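PDB 5AWO: isomaltodextranase from Arthrobacter globiformis, which hydrolyses (1->6)-alpha-D-glucosidic linkages in polysaccharides such as dextran, removing successive isomaltose units from the non-reducing chain ends. Local coordinates for residues S26-V30 and F31-G35; S390-T393 and E394-A397; P494-G498 and N499-D503; L567-W570 and D571-G574. One frame throughout, in Å; residues are numbered along the deposited sequence.

The four contacts follow one another along the chain, and each is local. Contact 1 sits at the start of helix 30-34, just before strand 39-42 of the TIM barrel. Contact 2 is a turn in the seven-stranded antiparallel sheet of the C-terminal beta-sandwich domain, its centre about 24 Å from that of contact 1. Contacts 3 and 4 both belong to the carbohydrate-binding module. Their centres are about 12 Å apart and they touch, Trp573 NE1 reaching Pro494 O. Contacts 2 and 3 lie in different domains, with nearest atoms about 8 Å apart. Contact 1 lies beside Asp262, probably the catalytic proton donor, whereas contacts 3 and 4 are away from the active-site residues.

Contact 1 (S26-V30 and F31-G35)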
loop_
_atom_site.group_PDB
_atom_site.type_symbol
_atom_site.label_atom_id
_atom_site.label_comp_id
_atom_site.label_asym_id
_atom_site.label_seq_id
_atom_site.Cartn_x
_atom_site.Cartn_y
_atom_site.Cartn_z
ATOM N N SER A 26 -0.061 -3.797 -12.791
ATOM C CA SER A 26 0.498 -3.094 -11.637
ATOM C C SER A 26 1.990 -2.893 -11.781
ATOM O O SER A 26 2.661 -3.624 -12.526
ATOM C CB SER A 26 0.192 -3.864 -10.354
ATOM O OG SER A 26 0.991 -5.035 -10.233
ATOM N N ARG A 27 2.521 -1.894 -11.091
ATOM C CA ARG A 27 3.955 -1.651 -11.070
ATOM C C ARG A 27 4.723 -2.844 -10.545
ATOM O O ARG A 27 5.839 -3.116 -10.994
ATOM C CB ARG A 27 4.259 -0.403 -10.231
ATOM C CG ARG A 27 5.713 -0.192 -9.848
ATOM C CD ARG A 27 5.885 1.162 -9.177
ATOM N NE ARG A 27 6.897 1.186 -8.147
ATOM C CZ ARG A 27 8.177 1.503 -8.305
ATOM N NH1 ARG A 27 8.976 1.504 -7.279
ATOM N NH2 ARG A 27 8.674 1.811 -9.517
ATOM N N ASN A 28 4.154 -3.552 -9.569
ATOM C CA ASN A 28 4.681 -4.863 -9.177
ATOM C C ASN A 28 6.128 -4.808 -8.740
ATOM O O ASN A 28 6.957 -5.690 -9.098
ATOM C CB ASN A 28 4.495 -5.810 -10.397
ATOM C CG ASN A 28 4.798 -7.257 -10.104
ATOM O OD1 ASN A 28 4.447 -7.822 -9.064
ATOM N ND2 ASN A 28 5.445 -7.901 -11.078
ATOM N N SER A 29 6.467 -3.796 -7.949
ATOM C CA SER A 29 7.839 -3.588 -7.509
ATOM C C SER A 29 8.205 -4.481 -6.311
ATOM O O SER A 29 7.354 -5.043 -5.645
ATOM C CB SER A 29 8.064 -2.141 -7.117
ATOM O OG SER A 29 7.647 -1.936 -5.759
ATOM N N VAL A 30 9.508 -4.544 -6.018
ATOM C CA VAL A 30 9.992 -5.256 -4.862
ATOM C C VAL A 30 9.342 -4.720 -3.572
ATOM O O VAL A 30 9.170 -5.461 -2.606
ATOM C CB VAL A 30 11.545 -5.192 -4.808
ATOM C CG1 VAL A 30 12.072 -3.772 -4.695
ATOM C CG2 VAL A 30 12.101 -6.103 -3.735
ATOM N N PHE A 31 8.994 -3.432 -3.551
ATOM C CA PHE A 31 8.370 -2.873 -2.350
ATOM C C PHE A 31 7.011 -3.491 -2.059
ATOM O O PHE A 31 6.763 -3.956 -0.929
ATOM C CB PHE A 31 8.231 -1.363 -2.479
ATOM C CG PHE A 31 9.547 -0.651 -2.474
ATOM C CD1 PHE A 31 10.221 -0.382 -1.288
ATOM C CD2 PHE A 31 10.112 -0.243 -3.669
ATOM C CE1 PHE A 31 11.446 0.256 -1.304
ATOM C CE2 PHE A 31 11.321 0.404 -3.682
ATOM C CZ PHE A 31 11.988 0.655 -2.505
ATOM N N THR A 32 6.117 -3.523 -3.027
ATOM C CA THR A 32 4.808 -4.086 -2.764
ATOM C C THR A 32 4.837 -5.609 -2.699
ATOM O O THR A 32 3.971 -6.227 -2.083
ATOM C CB THR A 32 3.755 -3.664 -3.788
ATOM O OG1 THR A 32 4.159 -4.104 -5.095
ATOM C CG2 THR A 32 3.540 -2.152 -3.770
ATOM N N ARG A 33 5.809 -6.235 -3.370
ATOM C CA ARG A 33 5.916 -7.688 -3.300
ATOM C C ARG A 33 6.505 -8.215 -2.011
ATOM O O ARG A 33 6.239 -9.354 -1.628
ATOM C CB ARG A 33 6.755 -8.168 -4.492
ATOM C CG ARG A 33 6.101 -7.902 -5.830
ATOM C CD ARG A 33 7.050 -8.151 -7.006
ATOM N NE ARG A 33 7.501 -9.541 -7.047
ATOM C CZ ARG A 33 6.807 -10.533 -7.593
ATOM N NH1 ARG A 33 5.629 -10.341 -8.168
ATOM N NH2 ARG A 33 7.286 -11.765 -7.519
ATOM N N SER A 34 7.327 -7.401 -1.342
ATOM C CA SER A 34 8.094 -7.866 -0.184
ATOM C C SER A 34 7.366 -7.749 1.150
ATOM O O SER A 34 7.846 -8.318 2.134
ATOM C CB SER A 34 9.444 -7.140 -0.053
ATOM O OG SER A 34 10.265 -7.399 -1.178
ATOM N N GLY A 35 6.244 -7.052 1.201
ATOM C CA GLY A 35 5.572 -6.869 2.486
ATOM C C GLY A 35 4.713 -5.641 2.557
ATOM O O GLY A 35 4.150 -5.161 1.565
HETATM O O HOH W 1 4.493 -1.948 -6.846
#
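Phe31 sends its backbone N to Ser29 OG at 3.0 Å, a weak capping bond. Ser29 is the N-cap residue, and its OG is held between its own N and carbonyl carbon (chi1 84°), where it can face the first turn. The same OG lies at the edge of the Phe31 ring, 3.6 Å from Phe31 CD2. It is also hydrogen-bonded to Asp262, probably the catalytic proton donor, which makes a salt bridge with Arg27 as well. Ser29 thus caps helix 30-34, a short helix ahead of the first strand of the TIM barrel. Thr32 OG1 meets a water at 2.8 Å, and this water accepts from Ser29 N. Arg33 N bonds Ser29 O at 3.0 Å, the first full helical step. Its side chain folds back over Asn28: Arg33 NH1 donates to a lone pair of Asn28 OD1 at 2.9 Å. The oxygen lies in the guanidinium plane, while the amide stands almost perpendicular to it (86°). Arg33 NH2 makes a salt bridge with Glu549 and NE donates to Ala551 O, both in the carbohydrate-binding module. A leucine in place of Arg33 would probably leave Asn28 OD1 without this donor and Glu549 without its charged mate. Ser34 OG donates to Val30 O at 2.6 Å, and Ser34 N adds a weak bond to the same oxygen. Gly35 then leaves helical geometry with positive phi.

Contact 2 (S390-T393 and E394-A397)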
loop_
_atom_site.group_PDB
_atom_site.type_symbol
_atom_site.label_atom_id
_atom_site.label_comp_id
_atom_site.label_asym_id
_atom_site.label_seq_id
_atom_site.Cartn_x
_atom_site.Cartn_y
_atom_site.Cartn_z
ATOM N N SER A 390 -20.868 -4.379 2.159
ATOM C CA SER A 390 -20.193 -5.458 1.454
ATOM C C SER A 390 -18.912 -5.908 2.117
ATOM O O SER A 390 -18.375 -6.970 1.784
ATOM C CB SER A 390 -19.880 -5.041 0.032
ATOM O OG SER A 390 -18.844 -4.055 0.003
ATOM N N ARG A 391 -18.383 -5.097 3.053
ATOM C CA ARG A 391 -17.143 -5.398 3.757
ATOM C C ARG A 391 -17.264 -4.838 5.171
ATOM O O ARG A 391 -17.976 -3.867 5.398
ATOM C CB ARG A 391 -15.914 -4.792 3.041
ATOM C CG ARG A 391 -15.809 -5.163 1.570
ATOM C CD ARG A 391 -14.723 -4.374 0.862
ATOM N NE ARG A 391 -14.846 -4.529 -0.582
ATOM C CZ ARG A 391 -14.107 -3.919 -1.487
ATOM N NH1 ARG A 391 -13.174 -3.042 -1.120
ATOM N NH2 ARG A 391 -14.295 -4.184 -2.780
ATOM N N ASP A 392 -16.582 -5.500 6.114
ATOM C CA ASP A 392 -16.679 -5.131 7.536
ATOM C C ASP A 392 -15.455 -4.315 7.941
ATOM O O ASP A 392 -14.371 -4.849 8.085
ATOM C CB ASP A 392 -16.779 -6.396 8.373
ATOM C CG ASP A 392 -17.223 -6.129 9.789
ATOM O OD1 ASP A 392 -16.961 -5.008 10.307
ATOM O OD2 ASP A 392 -17.830 -7.038 10.410
ATOM N N THR A 393 -15.675 -3.019 8.181
ATOM C CA THR A 393 -14.592 -2.123 8.582
ATOM C C THR A 393 -13.970 -2.486 9.933
ATOM O O THR A 393 -12.864 -2.035 10.210
ATOM C CB THR A 393 -15.033 -0.639 8.674
ATOM O OG1 THR A 393 -15.982 -0.473 9.743
ATOM C CG2 THR A 393 -15.598 -0.137 7.371
ATOM N N GLU A 394 -14.648 -3.300 10.753
ATOM C CA GLU A 394 -14.267 -3.531 12.128
ATOM C C GLU A 394 -13.627 -4.889 12.408
ATOM O O GLU A 394 -13.268 -5.171 13.529
ATOM C CB GLU A 394 -15.475 -3.333 13.023
ATOM C CG GLU A 394 -15.960 -1.895 13.058
ATOM C CD GLU A 394 -17.195 -1.764 13.892
ATOM O OE1 GLU A 394 -18.246 -2.372 13.559
ATOM O OE2 GLU A 394 -17.139 -1.029 14.920
ATOM N N ARG A 395 -13.505 -5.745 11.389
ATOM C CA ARG A 395 -12.867 -7.048 11.557
ATOM C C ARG A 395 -11.942 -7.301 10.380
ATOM O O ARG A 395 -12.405 -7.348 9.211
ATOM C CB ARG A 395 -13.924 -8.155 11.649
ATOM C CG ARG A 395 -14.797 -8.016 12.886
ATOM C CD ARG A 395 -15.766 -9.184 13.061
ATOM N NE ARG A 395 -16.799 -9.102 12.038
ATOM C CZ ARG A 395 -17.548 -10.112 11.606
ATOM N NH1 ARG A 395 -17.406 -11.349 12.082
ATOM N NH2 ARG A 395 -18.465 -9.867 10.684
ATOM N N TRP A 396 -10.670 -7.492 10.685
ATOM C CA TRP A 396 -9.589 -7.584 9.681
ATOM C C TRP A 396 -8.759 -8.839 9.898
ATOM O O TRP A 396 -8.530 -9.242 11.037
ATOM C CB TRP A 396 -8.659 -6.371 9.810
ATOM C CG TRP A 396 -9.260 -5.123 9.236
ATOM C CD1 TRP A 396 -10.259 -4.360 9.764
ATOM C CD2 TRP A 396 -8.905 -4.524 7.994
ATOM N NE1 TRP A 396 -10.554 -3.325 8.918
ATOM C CE2 TRP A 396 -9.748 -3.414 7.812
ATOM C CE3 TRP A 396 -7.976 -4.841 7.003
ATOM C CZ2 TRP A 396 -9.671 -2.606 6.675
ATOM C CZ3 TRP A 396 -7.900 -4.046 5.886
ATOM C CH2 TRP A 396 -8.746 -2.942 5.729
ATOM N N ALA A 397 -8.319 -9.451 8.805
ATOM C CA ALA A 397 -7.363 -10.555 8.912
ATOM C C ALA A 397 -6.477 -10.599 7.690
ATOM O O ALA A 397 -6.902 -10.246 6.589
ATOM C CB ALA A 397 -8.069 -11.898 9.057
HETATM O O HOH W 2 -18.827 -3.211 11.059
#
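Asp392 and Arg395 meet with their flat groups inclined, carboxylate and guanidinium planes 66° apart. The arginine comes side-on. Its NE reaches Asp392 OD2 at 2.8 Å, and Arg395 NH2 reaches the same OD2 at 2.9 Å. The oxygen lies in the guanidinium plane, but the two donors meet it differently. NH2 uses the anti lone pair of OD2, whereas NE approaches from above the carboxylate plane. CG of Asp392 is trans to its backbone nitrogen (chi1 -166°), and this swings the carboxylate over the turn. There its other oxygen, Asp392 OD1, accepts from Glu394 N at 2.9 Å, forming an Asx turn. The bond comes on the anti side and out of the carboxylate plane.

The Asx turn lies within a type I beta turn from Asp392 to Arg395. It carries the chain from strand 391-392 to strand 395-399 of the beta-sandwich domain, and both strands pair with strand 375-378 between them. Replacing Asp392 by alanine is likely to leave Glu394 N without this acceptor and Arg395 without its carboxylate mate, held by NH1 on Thr421 O. A water donates to both Asp392 OD1 and Glu394 OE1, and so probably eases the closeness of two like charges, 4.4 Å apart between these oxygens. Lys420 also pairs with Glu394. Trp396 turns the edge of its ring to the turn. Trp396 NE1 donates to Thr393 O at 2.9 Å; the oxygen is in the ring plane, but the donor stands above the carbonyl plane. The indole packs on helices 295-302 and 326-339 of the barrel.

Contact 3 (P494-G498 and N499-D503); sequences PGYDG and NGFVD
Tyr496 and Phe501 have nearly the same first torsion, 53° and 52°, which sets each CG between its own backbone N and carbonyl carbon. Both rings are thereby folded over the chain and brought against each other. Phe501 CD2 touches Tyr496 CD2 at 3.7 Å, and Phe501 CD2 also lies 3.8 Å from Tyr496 CB. The side chains cross at about a right angle, and the Phe501 ring meets Tyr496 with its edge; the planes are 54° apart and the ring centroids 5.7 Å. Tyr496 turns one face of its ring to the backbone that follows. Gly500 CA sits over that face, 3.9 Å from the centroid of the Tyr496 ring, a CH-pi contact displaced toward the rim. Next to it, Tyr496 CD1 approaches Gly500 N at 3.4 Å.

This curl of chain joins strand 488-490 to its antiparallel partner 501-505 in the carbohydrate-binding module. Gly498 suits the bend, because its phi is positive and its backbone angles would jam a beta carbon against the preceding carbonyl. No hydrogen bond links the two halves, so the hold between them is aromatic and van der Waals. The side chains of Asp497 and Asn499 find their partners elsewhere. Asp497 OD2 accepts from Trp605 NE1, while Asn499 ND2 reaches Tyr378 O in strand 375-378 of the neighbouring sandwich domain. Phe501 also meets Trp573 edge-to-face, and Tyr496 rests on Asn604 of strand 601-609.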
loop_
_atom_site.group_PDB
_atom_site.type_symbol
_atom_site.label_atom_id
_atom_site.label_comp_id
_atom_site.label_asym_id
_atom_site.label_seq_id
_atom_site.Cartn_x
_atom_site.Cartn_y
_atom_site.Cartn_z
ATOM N N PRO A 494 -22.584 -22.229 -3.196
ATOM C CA PRO A 494 -22.204 -22.840 -1.902
ATOM C C PRO A 494 -21.109 -23.928 -1.954
ATOM O O PRO A 494 -20.748 -24.414 -3.036
ATOM C CB PRO A 494 -23.531 -23.398 -1.348
ATOM C CG PRO A 494 -24.556 -23.247 -2.419
ATOM C CD PRO A 494 -24.029 -22.318 -3.480
ATOM N N GLY A 495 -20.558 -24.281 -0.786
ATOM C CA GLY A 495 -19.567 -25.366 -0.659
ATOM C C GLY A 495 -18.134 -24.912 -0.468
ATOM O O GLY A 495 -17.229 -25.711 -0.214
ATOM N N TYR A 496 -17.908 -23.610 -0.617
ATOM C CA TYR A 496 -16.600 -23.037 -0.312
ATOM C C TYR A 496 -16.294 -23.167 1.189
ATOM O O TYR A 496 -17.195 -23.127 2.009
ATOM C CB TYR A 496 -16.554 -21.561 -0.732
ATOM C CG TYR A 496 -17.679 -20.728 -0.180
ATOM C CD1 TYR A 496 -17.613 -20.181 1.092
ATOM C CD2 TYR A 496 -18.827 -20.496 -0.920
ATOM C CE1 TYR A 496 -18.630 -19.412 1.590
ATOM C CE2 TYR A 496 -19.875 -19.762 -0.422
ATOM C CZ TYR A 496 -19.774 -19.207 0.848
ATOM O OH TYR A 496 -20.809 -18.466 1.325
ATOM N N ASP A 497 -15.019 -23.359 1.498
ATOM C CA ASP A 497 -14.458 -23.199 2.845
ATOM C C ASP A 497 -14.298 -21.705 3.143
ATOM O O ASP A 497 -13.901 -20.937 2.273
ATOM C CB ASP A 497 -13.101 -23.902 2.939
ATOM C CG ASP A 497 -13.211 -25.438 2.776
ATOM O OD1 ASP A 497 -14.187 -26.013 3.295
ATOM O OD2 ASP A 497 -12.306 -26.023 2.148
ATOM N N GLY A 498 -14.624 -21.292 4.357
ATOM C CA GLY A 498 -14.486 -19.887 4.739
ATOM C C GLY A 498 -15.644 -18.991 4.327
ATOM O O GLY A 498 -16.775 -19.443 4.237
ATOM N N ASN A 499 -15.343 -17.714 4.101
ATOM C CA ASN A 499 -16.360 -16.681 3.848
ATOM C C ASN A 499 -16.712 -16.558 2.352
ATOM O O ASN A 499 -17.670 -15.884 2.012
ATOM C CB ASN A 499 -15.895 -15.293 4.389
ATOM C CG ASN A 499 -14.690 -14.741 3.672
ATOM O OD1 ASN A 499 -13.749 -15.438 3.398
ATOM N ND2 ASN A 499 -14.673 -13.394 3.446
ATOM N N GLY A 500 -15.922 -17.208 1.492
ATOM C CA GLY A 500 -16.120 -17.119 0.047
ATOM C C GLY A 500 -14.933 -17.653 -0.727
ATOM O O GLY A 500 -14.170 -18.502 -0.238
ATOM N N PHE A 501 -14.743 -17.116 -1.930
ATOM C CA PHE A 501 -13.738 -17.584 -2.847
ATOM C C PHE A 501 -13.392 -16.468 -3.818
ATOM O O PHE A 501 -13.960 -15.376 -3.741
ATOM C CB PHE A 501 -14.244 -18.832 -3.617
ATOM C CG PHE A 501 -15.583 -18.645 -4.261
ATOM C CD1 PHE A 501 -15.709 -18.114 -5.551
ATOM C CD2 PHE A 501 -16.726 -18.992 -3.577
ATOM C CE1 PHE A 501 -16.956 -17.957 -6.129
ATOM C CE2 PHE A 501 -17.972 -18.832 -4.142
ATOM C CZ PHE A 501 -18.098 -18.306 -5.427
ATOM N N VAL A 502 -12.475 -16.742 -4.741
ATOM C CA VAL A 502 -12.152 -15.775 -5.771
ATOM C C VAL A 502 -12.764 -16.172 -7.106
ATOM O O VAL A 502 -12.592 -17.311 -7.531
ATOM C CB VAL A 502 -10.630 -15.611 -5.893
ATOM C CG1 VAL A 502 -10.254 -14.829 -7.156
ATOM C CG2 VAL A 502 -10.110 -14.891 -4.662
ATOM N N ASP A 503 -13.493 -15.252 -7.724
ATOM C CA ASP A 503 -13.999 -15.440 -9.086
ATOM C C ASP A 503 -13.379 -14.407 -10.015
ATOM O O ASP A 503 -12.357 -13.768 -9.667
ATOM C CB ASP A 503 -15.537 -15.451 -9.115
ATOM C CG ASP A 503 -16.162 -14.095 -8.897
ATOM O OD1 ASP A 503 -15.396 -13.143 -8.593
ATOM O OD2 ASP A 503 -17.404 -13.991 -9.014
#

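Contact 4 (L567-W570 and D571-G574)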
loop_
_atom_site.group_PDB
_atom_site.type_symbol
_atom_site.label_atom_id
_atom_site.label_comp_id
_atom_site.label_asym_id
_atom_site.label_seq_id
_atom_site.Cartn_x
_atom_site.Cartn_y
_atom_site.Cartn_z
ATOM N N LEU A 567 -16.456 -30.035 -13.662
ATOM C CA LEU A 567 -17.293 -30.662 -12.650
ATOM C C LEU A 567 -18.741 -30.311 -12.951
ATOM O O LEU A 567 -19.020 -29.410 -13.739
ATOM C CB LEU A 567 -16.889 -30.173 -11.243
ATOM C CG LEU A 567 -15.423 -30.369 -10.836
ATOM C CD1 LEU A 567 -15.112 -29.666 -9.517
ATOM C CD2 LEU A 567 -15.054 -31.838 -10.733
ATOM N N ALA A 568 -19.676 -31.006 -12.308
ATOM C CA ALA A 568 -21.073 -30.970 -12.725
ATOM C C ALA A 568 -21.729 -29.611 -12.593
ATOM O O ALA A 568 -22.488 -29.190 -13.464
ATOM C CB ALA A 568 -21.879 -32.005 -11.948
ATOM N N THR A 569 -21.464 -28.930 -11.482
ATOM C CA THR A 569 -22.126 -27.667 -11.222
ATOM C C THR A 569 -21.102 -26.725 -10.606
ATOM O O THR A 569 -20.059 -27.158 -10.154
ATOM C CB THR A 569 -23.288 -27.829 -10.234
ATOM O OG1 THR A 569 -22.767 -28.144 -8.944
ATOM C CG2 THR A 569 -24.270 -28.955 -10.675
ATOM N N TRP A 570 -21.423 -25.445 -10.624
ATOM C CA TRP A 570 -20.585 -24.432 -9.982
ATOM C C TRP A 570 -20.544 -24.578 -8.453
ATOM O O TRP A 570 -19.634 -24.029 -7.835
ATOM C CB TRP A 570 -21.033 -23.026 -10.396
ATOM C CG TRP A 570 -20.553 -22.654 -11.787
ATOM C CD1 TRP A 570 -21.331 -22.476 -12.900
ATOM C CD2 TRP A 570 -19.198 -22.441 -12.205
ATOM N NE1 TRP A 570 -20.539 -22.166 -13.980
ATOM C CE2 TRP A 570 -19.229 -22.142 -13.589
ATOM C CE3 TRP A 570 -17.956 -22.480 -11.552
ATOM C CZ2 TRP A 570 -18.070 -21.870 -14.321
ATOM C CZ3 TRP A 570 -16.818 -22.207 -12.271
ATOM C CH2 TRP A 570 -16.875 -21.907 -13.645
ATOM N N ASP A 571 -21.495 -25.325 -7.869
ATOM C CA ASP A 571 -21.497 -25.699 -6.428
ATOM C C ASP A 571 -20.618 -26.906 -6.078
ATOM O O ASP A 571 -20.542 -27.297 -4.913
ATOM C CB ASP A 571 -22.911 -26.085 -5.963
ATOM C CG ASP A 571 -23.886 -24.951 -6.013
ATOM O OD1 ASP A 571 -23.501 -23.841 -6.440
ATOM O OD2 ASP A 571 -25.059 -25.183 -5.636
ATOM N N THR A 572 -20.004 -27.530 -7.076
ATOM C CA THR A 572 -19.103 -28.641 -6.858
ATOM C C THR A 572 -17.663 -28.146 -6.787
ATOM O O THR A 572 -17.236 -27.383 -7.648
ATOM C CB THR A 572 -19.224 -29.675 -8.011
ATOM O OG1 THR A 572 -20.608 -29.927 -8.269
ATOM C CG2 THR A 572 -18.545 -30.967 -7.663
ATOM N N TRP A 573 -16.914 -28.630 -5.797
ATOM C CA TRP A 573 -15.525 -28.247 -5.593
ATOM C C TRP A 573 -14.611 -29.460 -5.701
ATOM O O TRP A 573 -14.930 -30.553 -5.193
ATOM C CB TRP A 573 -15.362 -27.550 -4.214
ATOM C CG TRP A 573 -16.232 -26.318 -4.110
ATOM C CD1 TRP A 573 -17.528 -26.264 -3.748
ATOM C CD2 TRP A 573 -15.845 -24.960 -4.406
ATOM N NE1 TRP A 573 -17.999 -24.966 -3.808
ATOM C CE2 TRP A 573 -16.976 -24.150 -4.207
ATOM C CE3 TRP A 573 -14.659 -24.365 -4.828
ATOM C CZ2 TRP A 573 -16.957 -22.764 -4.419
ATOM C CZ3 TRP A 573 -14.643 -23.002 -5.044
ATOM C CH2 TRP A 573 -15.776 -22.220 -4.842
ATOM N N GLY A 574 -13.483 -29.282 -6.373
ATOM C CA GLY A 574 -12.447 -30.302 -6.430
ATOM C C GLY A 574 -11.098 -29.788 -5.981
ATOM O O GLY A 574 -10.935 -28.593 -5.716
HETATM O O HOH W 3 -17.161 -26.924 -10.311
#
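Thr569 and Thr572 join through their hydroxyls, OG1 to OG1, at 2.9 Å. Either could be the donor. The two side chains cross at about a right angle. Their backbones are bonded too: Thr572 N donates to Thr569 O at 3.1 Å, closing a type I beta turn. That bond is fairly straight at the hydrogen (159°), though the donor stands above the carbonyl plane rather than on a lone pair. Thr569 O has a second donor in a water at 2.9 Å, and the same water donates to Thr572 O at 2.7 Å. Thr569 OG1 also takes a weak bond from Asp571 N at 3.3 Å, giving a loose ST turn.

Thr572 puts its two branches to different use. Its OG1 lies beside the backbone N (chi1 -47°) and faces Thr569, while Thr572 CG2 rests on Leu567 CB at 4.0 Å. Leu567 CD1 reaches farther along, to Gly574 N at 3.6 Å. The turn bridges strands 555-564 and 574-582 of the carbohydrate-binding module. Trp570 meets the ring of His493, and Trp573 NE1 donates to Pro494 O. The turn is thus fixed by a small polar network at the protein surface, with one water donating to the carbonyls of Thr569 and Thr572 and one leucine supplying apolar contact; its shape probably owes more to these bonds than to burial.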